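PDB 4KH9: DUF4785 domain-containing protein from Legionella pneumophila subsp. pneumophila, which is of unknown function but binds calcium and is built from three domains, the central and C-terminal ones of the E-set type. Local coordinates for residues 201-212 against 223-233; 2-12 against 353-363. All blocks are in the same frame, centred on the assembly; numbering follows the deposited sequence.

Interaction 1 of 2, residues 201-212 against 223-233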
loop_
_atom_site.group_PDB
_atom_site.type_symbol
_atom_site.label_atom_id
_atom_site.label_comp_id
_atom_site.label_asym_id
_atom_site.label_seq_id
_atom_site.Cartn_x
_atom_site.Cartn_y
_atom_site.Cartn_z
ATOM N N LEU A 201 -9.591 -4.755 -1.813
ATOM C CA LEU A 201 -8.186 -4.994 -1.448
ATOM C C LEU A 201 -7.561 -5.766 -2.573
ATOM O O LEU A 201 -8.150 -6.749 -3.023
ATOM C CB LEU A 201 -8.093 -5.766 -0.106
ATOM C CG LEU A 201 -8.905 -5.160 1.048
ATOM C CD1 LEU A 201 -8.833 -6.060 2.313
ATOM C CD2 LEU A 201 -8.426 -3.728 1.363
ATOM N N VAL A 202 -6.391 -5.315 -3.051
ATOM C CA VAL A 202 -5.685 -5.965 -4.166
ATOM C C VAL A 202 -4.316 -6.431 -3.668
ATOM O O VAL A 202 -3.517 -5.651 -3.154
ATOM C CB VAL A 202 -5.576 -5.034 -5.423
ATOM C CG1 VAL A 202 -4.953 -5.790 -6.599
ATOM C CG2 VAL A 202 -6.950 -4.496 -5.840
ATOM N N GLY A 203 -4.070 -7.713 -3.834
ATOM C CA GLY A 203 -2.836 -8.365 -3.427
ATOM C C GLY A 203 -1.766 -8.382 -4.498
ATOM O O GLY A 203 -2.061 -8.127 -5.664
ATOM N N PRO A 204 -0.515 -8.717 -4.112
ATOM C CA PRO A 204 0.608 -8.717 -5.080
ATOM C C PRO A 204 0.418 -9.616 -6.296
ATOM O O PRO A 204 0.994 -9.306 -7.330
ATOM C CB PRO A 204 1.781 -9.245 -4.258
ATOM C CG PRO A 204 1.437 -8.927 -2.863
ATOM C CD PRO A 204 -0.042 -9.005 -2.741
ATOM N N LYS A 205 -0.364 -10.700 -6.189
ATOM C CA LYS A 205 -0.618 -11.592 -7.330
ATOM C C LYS A 205 -1.901 -11.203 -8.068
ATOM O O LYS A 205 -2.332 -11.914 -8.976
ATOM C CB LYS A 205 -0.705 -13.063 -6.876
ATOM C CG LYS A 205 0.596 -13.668 -6.307
ATOM C CD LYS A 205 1.684 -13.945 -7.366
ATOM C CE LYS A 205 2.928 -14.580 -6.782
ATOM N NZ LYS A 205 2.696 -15.980 -6.322
ATOM N N GLY A 206 -2.490 -10.071 -7.696
ATOM C CA GLY A 206 -3.754 -9.607 -8.267
ATOM C C GLY A 206 -4.988 -10.228 -7.621
ATOM O O GLY A 206 -6.090 -10.006 -8.107
ATOM N N GLN A 207 -4.843 -10.975 -6.500
ATOM C CA GLN A 207 -6.020 -11.542 -5.812
ATOM C C GLN A 207 -6.841 -10.386 -5.178
ATOM O O GLN A 207 -6.270 -9.396 -4.699
ATOM C CB GLN A 207 -5.625 -12.616 -4.768
ATOM C CG GLN A 207 -4.801 -12.134 -3.560
ATOM C CD GLN A 207 -3.292 -12.104 -3.758
ATOM O OE1 GLN A 207 -2.736 -11.521 -4.686
ATOM N NE2 GLN A 207 -2.580 -12.651 -2.814
ATOM N N VAL A 208 -8.159 -10.473 -5.251
ATOM C CA VAL A 208 -9.033 -9.399 -4.798
ATOM C C VAL A 208 -9.893 -9.839 -3.615
ATOM O O VAL A 208 -10.488 -10.914 -3.626
ATOM C CB VAL A 208 -9.929 -8.892 -5.977
ATOM C CG1 VAL A 208 -11.029 -7.938 -5.498
ATOM C CG2 VAL A 208 -9.083 -8.222 -7.062
ATOM N N ILE A 209 -9.979 -8.969 -2.605
ATOM C CA ILE A 209 -10.879 -9.162 -1.473
ATOM C C ILE A 209 -11.757 -7.899 -1.468
ATOM O O ILE A 209 -11.248 -6.811 -1.285
ATOM C CB ILE A 209 -10.158 -9.459 -0.120
ATOM C CG1 ILE A 209 -9.366 -10.789 -0.170
ATOM C CG2 ILE A 209 -11.175 -9.475 1.043
ATOM C CD1 ILE A 209 -8.357 -10.995 0.967
ATOM N N SER A 210 -13.053 -8.033 -1.746
ATOM C CA SER A 210 -13.982 -6.902 -1.746
ATOM C C SER A 210 -14.253 -6.422 -0.298
ATOM O O SER A 210 -14.152 -7.216 0.635
ATOM C CB SER A 210 -15.287 -7.299 -2.432
ATOM O OG SER A 210 -15.031 -7.686 -3.775
ATOM N N LEU A 211 -14.445 -5.117 -0.098
ATOM C CA LEU A 211 -14.735 -4.614 1.249
ATOM C C LEU A 211 -16.192 -4.486 1.422
ATOM O O LEU A 211 -16.846 -4.000 0.498
ATOM C CB LEU A 211 -14.114 -3.231 1.523
ATOM C CG LEU A 211 -12.686 -3.016 1.874
ATOM C CD1 LEU A 211 -12.543 -1.554 2.310
ATOM C CD2 LEU A 211 -12.232 -3.872 3.052
ATOM N N ASN A 212 -16.710 -4.850 2.603
ATOM C CA ASN A 212 -18.122 -4.696 2.937
ATOM C C ASN A 212 -18.276 -3.331 3.580
ATOM O O ASN A 212 -17.658 -3.071 4.626
ATOM C CB ASN A 212 -18.550 -5.840 3.844
ATOM C CG ASN A 212 -18.329 -7.203 3.212
ATOM O OD1 ASN A 212 -17.630 -8.066 3.752
ATOM N ND2 ASN A 212 -18.874 -7.410 2.032
ATOM N N GLY A 223 -15.258 0.394 5.878
ATOM C CA GLY A 223 -15.247 -0.866 5.157
ATOM C C GLY A 223 -14.514 -1.940 5.933
ATOM O O GLY A 223 -13.512 -1.648 6.577
ATOM N N THR A 224 -15.013 -3.179 5.906
ATOM C CA THR A 224 -14.327 -4.297 6.547
ATOM C C THR A 224 -14.204 -5.467 5.591
ATOM O O THR A 224 -15.018 -5.611 4.677
ATOM C CB THR A 224 -15.008 -4.783 7.853
ATOM O OG1 THR A 224 -16.282 -5.354 7.557
ATOM C CG2 THR A 224 -15.131 -3.707 8.906
ATOM N N ALA A 225 -13.205 -6.320 5.848
ATOM C CA ALA A 225 -12.949 -7.593 5.191
ATOM C C ALA A 225 -12.011 -8.417 6.048
ATOM O O ALA A 225 -11.202 -7.853 6.787
ATOM C CB ALA A 225 -12.341 -7.368 3.803
ATOM N N THR A 226 -12.071 -9.736 5.903
ATOM C CA THR A 226 -11.176 -10.697 6.546
ATOM C C THR A 226 -10.054 -10.957 5.587
ATOM O O THR A 226 -10.307 -11.241 4.408
ATOM C CB THR A 226 -11.940 -12.004 6.927
ATOM O OG1 THR A 226 -12.926 -11.639 7.864
ATOM C CG2 THR A 226 -11.031 -13.076 7.559
ATOM N N LEU A 227 -8.820 -10.905 6.080
ATOM C CA LEU A 227 -7.669 -11.162 5.224
ATOM C C LEU A 227 -7.323 -12.620 5.375
ATOM O O LEU A 227 -6.927 -13.071 6.454
ATOM C CB LEU A 227 -6.500 -10.227 5.576
ATOM C CG LEU A 227 -6.736 -8.745 5.280
ATOM C CD1 LEU A 227 -5.841 -7.899 6.126
ATOM C CD2 LEU A 227 -6.501 -8.403 3.803
ATOM N N ASP A 228 -7.601 -13.392 4.329
ATOM C CA ASP A 228 -7.420 -14.822 4.453
ATOM C C ASP A 228 -6.701 -15.396 3.241
ATOM O O ASP A 228 -6.858 -16.581 2.939
ATOM C CB ASP A 228 -8.780 -15.515 4.688
ATOM C CG ASP A 228 -9.854 -15.292 3.639
ATOM O OD1 ASP A 228 -9.558 -14.638 2.602
ATOM O OD2 ASP A 228 -10.995 -15.767 3.852
ATOM N N SER A 229 -5.883 -14.570 2.565
ATOM C CA SER A 229 -5.052 -15.051 1.464
ATOM C C SER A 229 -3.993 -16.006 2.033
ATOM O O SER A 229 -3.431 -15.719 3.087
ATOM C CB SER A 229 -4.404 -13.869 0.753
ATOM O OG SER A 229 -3.490 -14.296 -0.240
ATOM N N GLU A 230 -3.754 -17.139 1.377
ATOM C CA GLU A 230 -2.777 -18.125 1.859
ATOM C C GLU A 230 -1.466 -18.034 1.092
ATOM O O GLU A 230 -0.536 -18.794 1.379
ATOM C CB GLU A 230 -3.338 -19.556 1.762
ATOM C CG GLU A 230 -4.462 -19.816 2.750
ATOM C CD GLU A 230 -5.057 -21.206 2.666
ATOM O OE1 GLU A 230 -4.435 -22.152 3.200
ATOM O OE2 GLU A 230 -6.154 -21.349 2.085
ATOM N N LEU A 231 -1.374 -17.087 0.162
ATOM C CA LEU A 231 -0.215 -16.897 -0.690
ATOM C C LEU A 231 0.855 -16.035 -0.052
ATOM O O LEU A 231 0.558 -15.106 0.702
ATOM C CB LEU A 231 -0.622 -16.251 -2.024
ATOM C CG LEU A 231 -1.723 -16.909 -2.841
ATOM C CD1 LEU A 231 -1.958 -16.113 -4.104
ATOM C CD2 LEU A 231 -1.391 -18.381 -3.197
ATOM N N ASN A 232 2.111 -16.337 -0.405
ATOM C CA ASN A 232 3.298 -15.622 0.018
ATOM C C ASN A 232 3.378 -14.318 -0.812
ATOM O O ASN A 232 3.321 -14.371 -2.033
ATOM C CB ASN A 232 4.535 -16.535 -0.150
ATOM C CG ASN A 232 5.875 -15.879 0.081
ATOM O OD1 ASN A 232 5.992 -14.802 0.645
ATOM N ND2 ASN A 232 6.939 -16.532 -0.345
ATOM N N ASP A 233 3.467 -13.162 -0.149
ATOM C CA ASP A 233 3.513 -11.874 -0.851
ATOM C C ASP A 233 4.923 -11.514 -1.371
ATOM O O ASP A 233 5.039 -10.570 -2.146
ATOM C CB ASP A 233 2.989 -10.754 0.063
ATOM C CG ASP A 233 1.511 -10.889 0.401
ATOM O OD1 ASP A 233 0.764 -11.508 -0.395
ATOM O OD2 ASP A 233 1.088 -10.314 1.402
HETATM O O HOH W 1 0.518 -12.400 -2.664
HETATM O O HOH W 2 -16.473 -8.303 6.251
#
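The Gln207 amide has Leu231 CD1 over one face, 3.7 Å from NE2. At its edge NE2 donates to Ser229 OG (3.2 Å, 165° at the hydrogen), which lies almost exactly in the amide plane, and to a water, while OE1 takes Lys205 N of its own turn. With both N-H groups and the oxygen engaged, the amide can hardly flip. CG sits between the backbone N and the carbonyl carbon (chi1 65°), and the bend at chi2 then carries the amide back beneath the type I turn from Gly203 to Gly206. The same water donates to Asp233 OD1. Over one face of that carboxylate lies the Pro204 ring, CD being 3.5 Å from OD1, while OD2 is held by Trp238 NE1.

Farther along, Ala225 CB is an apolar hub: Ile209 CG2 (3.7 Å) reaches it directly, and Leu211 brings CD2 to it (3.6 Å) by the end of its side chain, with Leu201 CD1 a little farther off. Leu201 CD1 also meets Leu227 CD2 at 3.6 Å, the two side chains roughly perpendicular; Leu179 and Phe261 continue this core.

At the far end the backbones join. Asn212 N gives 2.8 Å to Thr224 O and Thr224 N returns 2.9 Å to Asn212 O, an antiparallel hydrogen-bonded pair whose side chains share a bridging water between OD1 and OG1. The N-to-C directions of strands 208-210 and 223-226 differ by 132°, well short of antiparallel, and side chains fill the gap: the open end of the 208-217/220-226 beta hairpin in the E-set central domain.

Interaction 2 of 2, residues 2-12 against 353-363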
loop_
_atom_site.group_PDB
_atom_site.type_symbol
_atom_site.label_atom_id
_atom_site.label_comp_id
_atom_site.label_asym_id
_atom_site.label_seq_id
_atom_site.Cartn_x
_atom_site.Cartn_y
_atom_site.Cartn_z
ATOM N N PHE A 2 9.697 -16.716 30.717
ATOM C CA PHE A 2 8.588 -15.820 30.383
ATOM C C PHE A 2 7.847 -16.337 29.152
ATOM O O PHE A 2 8.449 -16.497 28.090
ATOM C CB PHE A 2 9.081 -14.373 30.157
ATOM C CG PHE A 2 7.990 -13.374 29.845
ATOM C CD1 PHE A 2 7.239 -12.799 30.863
ATOM C CD2 PHE A 2 7.718 -13.003 28.536
ATOM C CE1 PHE A 2 6.226 -11.885 30.571
ATOM C CE2 PHE A 2 6.701 -12.093 28.246
ATOM C CZ PHE A 2 5.968 -11.533 29.263
ATOM N N THR A 3 6.541 -16.599 29.305
ATOM C CA THR A 3 5.659 -17.068 28.234
ATOM C C THR A 3 5.196 -15.844 27.437
ATOM O O THR A 3 4.684 -14.876 28.002
ATOM C CB THR A 3 4.482 -17.895 28.816
ATOM O OG1 THR A 3 5.010 -19.085 29.405
ATOM C CG2 THR A 3 3.420 -18.273 27.752
ATOM N N LEU A 4 5.375 -15.910 26.114
ATOM C CA LEU A 4 5.010 -14.848 25.196
ATOM C C LEU A 4 3.555 -15.014 24.725
ATOM O O LEU A 4 3.033 -16.135 24.801
ATOM C CB LEU A 4 5.986 -14.867 24.005
ATOM C CG LEU A 4 7.417 -14.431 24.323
ATOM C CD1 LEU A 4 8.387 -14.969 23.306
ATOM C CD2 LEU A 4 7.527 -12.928 24.443
ATOM N N PRO A 5 2.879 -13.939 24.235
ATOM C CA PRO A 5 1.490 -14.107 23.753
ATOM C C PRO A 5 1.388 -15.205 22.689
ATOM O O PRO A 5 2.225 -15.237 21.779
ATOM C CB PRO A 5 1.143 -12.731 23.163
ATOM C CG PRO A 5 2.088 -11.772 23.807
ATOM C CD PRO A 5 3.336 -12.536 24.112
ATOM N N ARG A 6 0.412 -16.132 22.820
ATOM C CA ARG A 6 0.250 -17.231 21.868
ATOM C C ARG A 6 -0.239 -16.734 20.516
ATOM O O ARG A 6 -1.067 -15.828 20.447
ATOM C CB ARG A 6 -0.719 -18.320 22.378
ATOM C CG ARG A 6 -0.289 -19.047 23.649
ATOM C CD ARG A 6 -0.923 -20.436 23.783
ATOM N NE ARG A 6 -2.391 -20.417 23.800
ATOM C CZ ARG A 6 -3.138 -20.378 24.902
ATOM N NH1 ARG A 6 -2.567 -20.344 26.101
ATOM N NH2 ARG A 6 -4.462 -20.373 24.813
ATOM N N GLN A 7 0.277 -17.338 19.444
ATOM C CA GLN A 7 -0.096 -17.057 18.058
ATOM C C GLN A 7 -0.146 -18.384 17.302
ATOM O O GLN A 7 0.903 -18.982 17.069
ATOM C CB GLN A 7 0.880 -16.048 17.396
ATOM C CG GLN A 7 0.609 -15.753 15.902
ATOM C CD GLN A 7 1.702 -14.911 15.246
ATOM O OE1 GLN A 7 1.670 -13.672 15.282
ATOM N NE2 GLN A 7 2.708 -15.556 14.634
ATOM N N PRO A 8 -1.345 -18.898 16.950
ATOM C CA PRO A 8 -1.409 -20.138 16.154
ATOM C C PRO A 8 -0.663 -19.985 14.830
ATOM O O PRO A 8 -0.789 -18.955 14.185
ATOM C CB PRO A 8 -2.916 -20.324 15.920
ATOM C CG PRO A 8 -3.565 -19.531 16.994
ATOM C CD PRO A 8 -2.694 -18.341 17.167
ATOM N N THR A 9 0.146 -20.971 14.451
ATOM C CA THR A 9 0.903 -20.867 13.208
ATOM C C THR A 9 0.051 -21.345 12.013
ATOM O O THR A 9 -0.904 -22.107 12.168
ATOM C CB THR A 9 2.248 -21.612 13.266
ATOM O OG1 THR A 9 2.021 -23.003 13.358
ATOM C CG2 THR A 9 3.155 -21.139 14.386
ATOM N N LYS A 10 0.428 -20.904 10.820
ATOM C CA LYS A 10 -0.242 -21.235 9.574
ATOM C C LYS A 10 0.825 -21.568 8.523
ATOM O O LYS A 10 1.798 -20.831 8.367
ATOM C CB LYS A 10 -1.152 -20.045 9.148
ATOM C CG LYS A 10 -1.806 -20.153 7.769
ATOM C CD LYS A 10 -2.978 -21.094 7.688
ATOM C CE LYS A 10 -3.619 -20.927 6.339
ATOM N NZ LYS A 10 -4.537 -22.035 6.018
ATOM N N ALA A 11 0.670 -22.701 7.848
ATOM C CA ALA A 11 1.610 -23.097 6.798
ATOM C C ALA A 11 1.263 -22.394 5.480
ATOM O O ALA A 11 0.116 -21.987 5.279
ATOM C CB ALA A 11 1.591 -24.613 6.613
ATOM N N TYR A 12 2.264 -22.231 4.600
ATOM C CA TYR A 12 2.076 -21.669 3.268
ATOM C C TYR A 12 2.969 -22.440 2.281
ATOM O O TYR A 12 3.961 -23.054 2.681
ATOM C CB TYR A 12 2.327 -20.152 3.223
ATOM C CG TYR A 12 3.766 -19.719 3.401
ATOM C CD1 TYR A 12 4.332 -19.622 4.668
ATOM C CD2 TYR A 12 4.540 -19.328 2.307
ATOM C CE1 TYR A 12 5.653 -19.211 4.840
ATOM C CE2 TYR A 12 5.851 -18.875 2.473
ATOM C CZ TYR A 12 6.404 -18.819 3.745
ATOM O OH TYR A 12 7.703 -18.401 3.937
ATOM N N ASP A 353 10.521 -13.984 8.566
ATOM C CA ASP A 353 10.505 -15.098 7.617
ATOM C C ASP A 353 11.096 -14.560 6.334
ATOM O O ASP A 353 10.442 -13.765 5.675
ATOM C CB ASP A 353 9.079 -15.660 7.424
ATOM C CG ASP A 353 8.932 -16.793 6.419
ATOM O OD1 ASP A 353 9.925 -17.111 5.715
ATOM O OD2 ASP A 353 7.846 -17.394 6.368
ATOM N N TYR A 354 12.312 -15.002 5.951
ATOM C CA TYR A 354 12.953 -14.512 4.730
ATOM C C TYR A 354 12.284 -15.036 3.471
ATOM O O TYR A 354 12.492 -14.455 2.404
ATOM C CB TYR A 354 14.435 -14.849 4.707
ATOM C CG TYR A 354 15.232 -13.971 5.646
ATOM C CD1 TYR A 354 15.516 -12.652 5.320
ATOM C CD2 TYR A 354 15.757 -14.479 6.825
ATOM C CE1 TYR A 354 16.290 -11.852 6.152
ATOM C CE2 TYR A 354 16.545 -13.693 7.661
ATOM C CZ TYR A 354 16.790 -12.371 7.333
ATOM O OH TYR A 354 17.552 -11.579 8.156
ATOM N N GLY A 355 11.458 -16.085 3.601
ATOM C CA GLY A 355 10.677 -16.599 2.481
ATOM C C GLY A 355 9.591 -15.611 2.100
ATOM O O GLY A 355 9.214 -15.512 0.936
ATOM N N GLN A 356 9.101 -14.848 3.088
ATOM C CA GLN A 356 8.057 -13.842 2.918
ATOM C C GLN A 356 8.619 -12.439 2.906
ATOM O O GLN A 356 7.967 -11.537 2.385
ATOM C CB GLN A 356 7.030 -13.947 4.056
ATOM C CG GLN A 356 6.104 -15.151 3.946
ATOM C CD GLN A 356 5.062 -15.088 5.018
ATOM O OE1 GLN A 356 4.102 -14.325 4.932
ATOM N NE2 GLN A 356 5.267 -15.829 6.088
ATOM N N LEU A 357 9.798 -12.246 3.524
ATOM C CA LEU A 357 10.448 -10.964 3.749
ATOM C C LEU A 357 9.481 -10.106 4.573
ATOM O O LEU A 357 9.261 -8.924 4.299
ATOM C CB LEU A 357 10.910 -10.285 2.434
ATOM C CG LEU A 357 12.089 -10.944 1.727
ATOM C CD1 LEU A 357 12.210 -10.450 0.295
ATOM C CD2 LEU A 357 13.397 -10.672 2.475
ATOM N N LYS A 358 8.871 -10.759 5.573
ATOM C CA LYS A 358 7.945 -10.164 6.529
ATOM C C LYS A 358 8.266 -10.612 7.955
ATOM O O LYS A 358 8.755 -11.735 8.175
ATOM C CB LYS A 358 6.475 -10.558 6.202
ATOM C CG LYS A 358 5.927 -10.144 4.847
ATOM C CD LYS A 358 5.549 -8.668 4.764
ATOM C CE LYS A 358 5.313 -8.240 3.332
ATOM N NZ LYS A 358 5.210 -6.768 3.224
ATOM N N THR A 359 7.952 -9.739 8.926
ATOM C CA THR A 359 7.970 -10.057 10.358
ATOM C C THR A 359 6.727 -10.916 10.552
ATOM O O THR A 359 5.637 -10.486 10.143
ATOM C CB THR A 359 8.015 -8.761 11.199
ATOM O OG1 THR A 359 9.252 -8.120 10.954
ATOM C CG2 THR A 359 7.901 -9.014 12.686
ATOM N N VAL A 360 6.878 -12.157 11.058
ATOM C CA VAL A 360 5.711 -13.046 11.195
ATOM C C VAL A 360 5.228 -13.117 12.658
ATOM O O VAL A 360 4.068 -13.481 12.910
ATOM C CB VAL A 360 5.956 -14.441 10.597
ATOM C CG1 VAL A 360 6.099 -14.329 9.081
ATOM C CG2 VAL A 360 7.180 -15.144 11.215
ATOM N N TYR A 361 6.092 -12.696 13.591
ATOM C CA TYR A 361 5.817 -12.644 15.021
ATOM C C TYR A 361 6.588 -11.511 15.628
ATOM O O TYR A 361 7.773 -11.350 15.350
ATOM C CB TYR A 361 6.153 -13.964 15.749
ATOM C CG TYR A 361 5.697 -13.991 17.198
ATOM C CD1 TYR A 361 6.436 -13.355 18.197
ATOM C CD2 TYR A 361 4.503 -14.599 17.562
ATOM C CE1 TYR A 361 5.979 -13.294 19.513
ATOM C CE2 TYR A 361 4.053 -14.579 18.890
ATOM C CZ TYR A 361 4.798 -13.924 19.862
ATOM O OH TYR A 361 4.380 -13.881 21.172
ATOM N N GLN A 362 5.918 -10.717 16.474
ATOM C CA GLN A 362 6.607 -9.661 17.189
ATOM C C GLN A 362 5.970 -9.419 18.541
ATOM O O GLN A 362 4.747 -9.466 18.694
ATOM C CB GLN A 362 6.696 -8.353 16.394
ATOM C CG GLN A 362 5.388 -7.802 15.836
ATOM C CD GLN A 362 5.645 -6.828 14.714
ATOM O OE1 GLN A 362 6.468 -5.909 14.827
ATOM N NE2 GLN A 362 4.934 -7.010 13.606
ATOM N N TYR A 363 6.834 -9.188 19.515
ATOM C CA TYR A 363 6.506 -8.796 20.866
ATOM C C TYR A 363 7.289 -7.515 21.128
ATOM O O TYR A 363 8.505 -7.568 21.271
ATOM C CB TYR A 363 6.800 -9.922 21.870
ATOM C CG TYR A 363 6.325 -9.573 23.258
ATOM C CD1 TYR A 363 4.969 -9.451 23.539
ATOM C CD2 TYR A 363 7.231 -9.320 24.280
ATOM C CE1 TYR A 363 4.524 -9.104 24.814
ATOM C CE2 TYR A 363 6.798 -8.983 25.559
ATOM C CZ TYR A 363 5.443 -8.893 25.827
ATOM O OH TYR A 363 5.015 -8.534 27.081
HETATM O O HOH W 3 3.063 -11.198 16.519
#
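An N-terminal arm runs beside a bulged edge strand of the C-terminal E-set domain, and three polar ties fasten Pro5, Gln7 and Tyr12 to residues 353-363. The classic beta bulge at Val360 and Tyr361, both facing Leu351, lies at the middle one: Gln7 NE2 donates to Val360 O (3.0 Å, 150° at the hydrogen), while a water links Gln7 OE1 to Gln362 N. Gln7 reaches across extended, its CG anti to the backbone N (chi1 177°), sliding past the edge of the Tyr361 ring. Tyr361 OH gives its proton to Pro5 O at 2.6 Å, on a lone pair.

Leu4 CD2 makes an off-centre CH-pi contact with Tyr363, 4.1 Å from the ring centroid; Pro5 CD touches CD1 of that ring at 3.5 Å, and Phe2 crosses its hydroxyl end at about a right angle.

At the other end Tyr12 OH donates to Asp353 OD2 (2.6 Å) on the syn side, but tilted out of the carboxylate plane. Gln356 NE2 meets the same oxygen at 3.0 Å, while Gln356 OE1 accepts from Ile265 N and Gln356 CD lies over one face of the Tyr12 ring. Asp353 OD1 accepts Gly355 N in an Asx turn; Ser267 and Ser293 add further bonds to the carboxylate.

Strand 2-3 pairs with strand 268-278 in one sheet, whereas strand 358-368 borders the other beside strand 345-353, so the arm's contacts span both sheets.

How the interactions relate
The two contacts lie with centres about 19 Å apart and meet where the central and C-terminal domains adjoin. The loop after strand 220-226 makes the junction: Asn232 ND2 reaches Gly355 O at 2.8 Å, a probable hydrogen bond, and Glu230 OE1 forms a salt bridge of 2.8 Å with Lys10 NZ. Thus both halves of interaction 2, arm and turn, are tied to residues 223-233 of interaction 1. Calcium lies on the side of interaction 1: the side chain of Ser210 is about 14 Å from the bound ion, and that of Leu211 about 9 Å from Asp198, a calcium ligand of a site unoccupied here. Interaction 2 is remote from both.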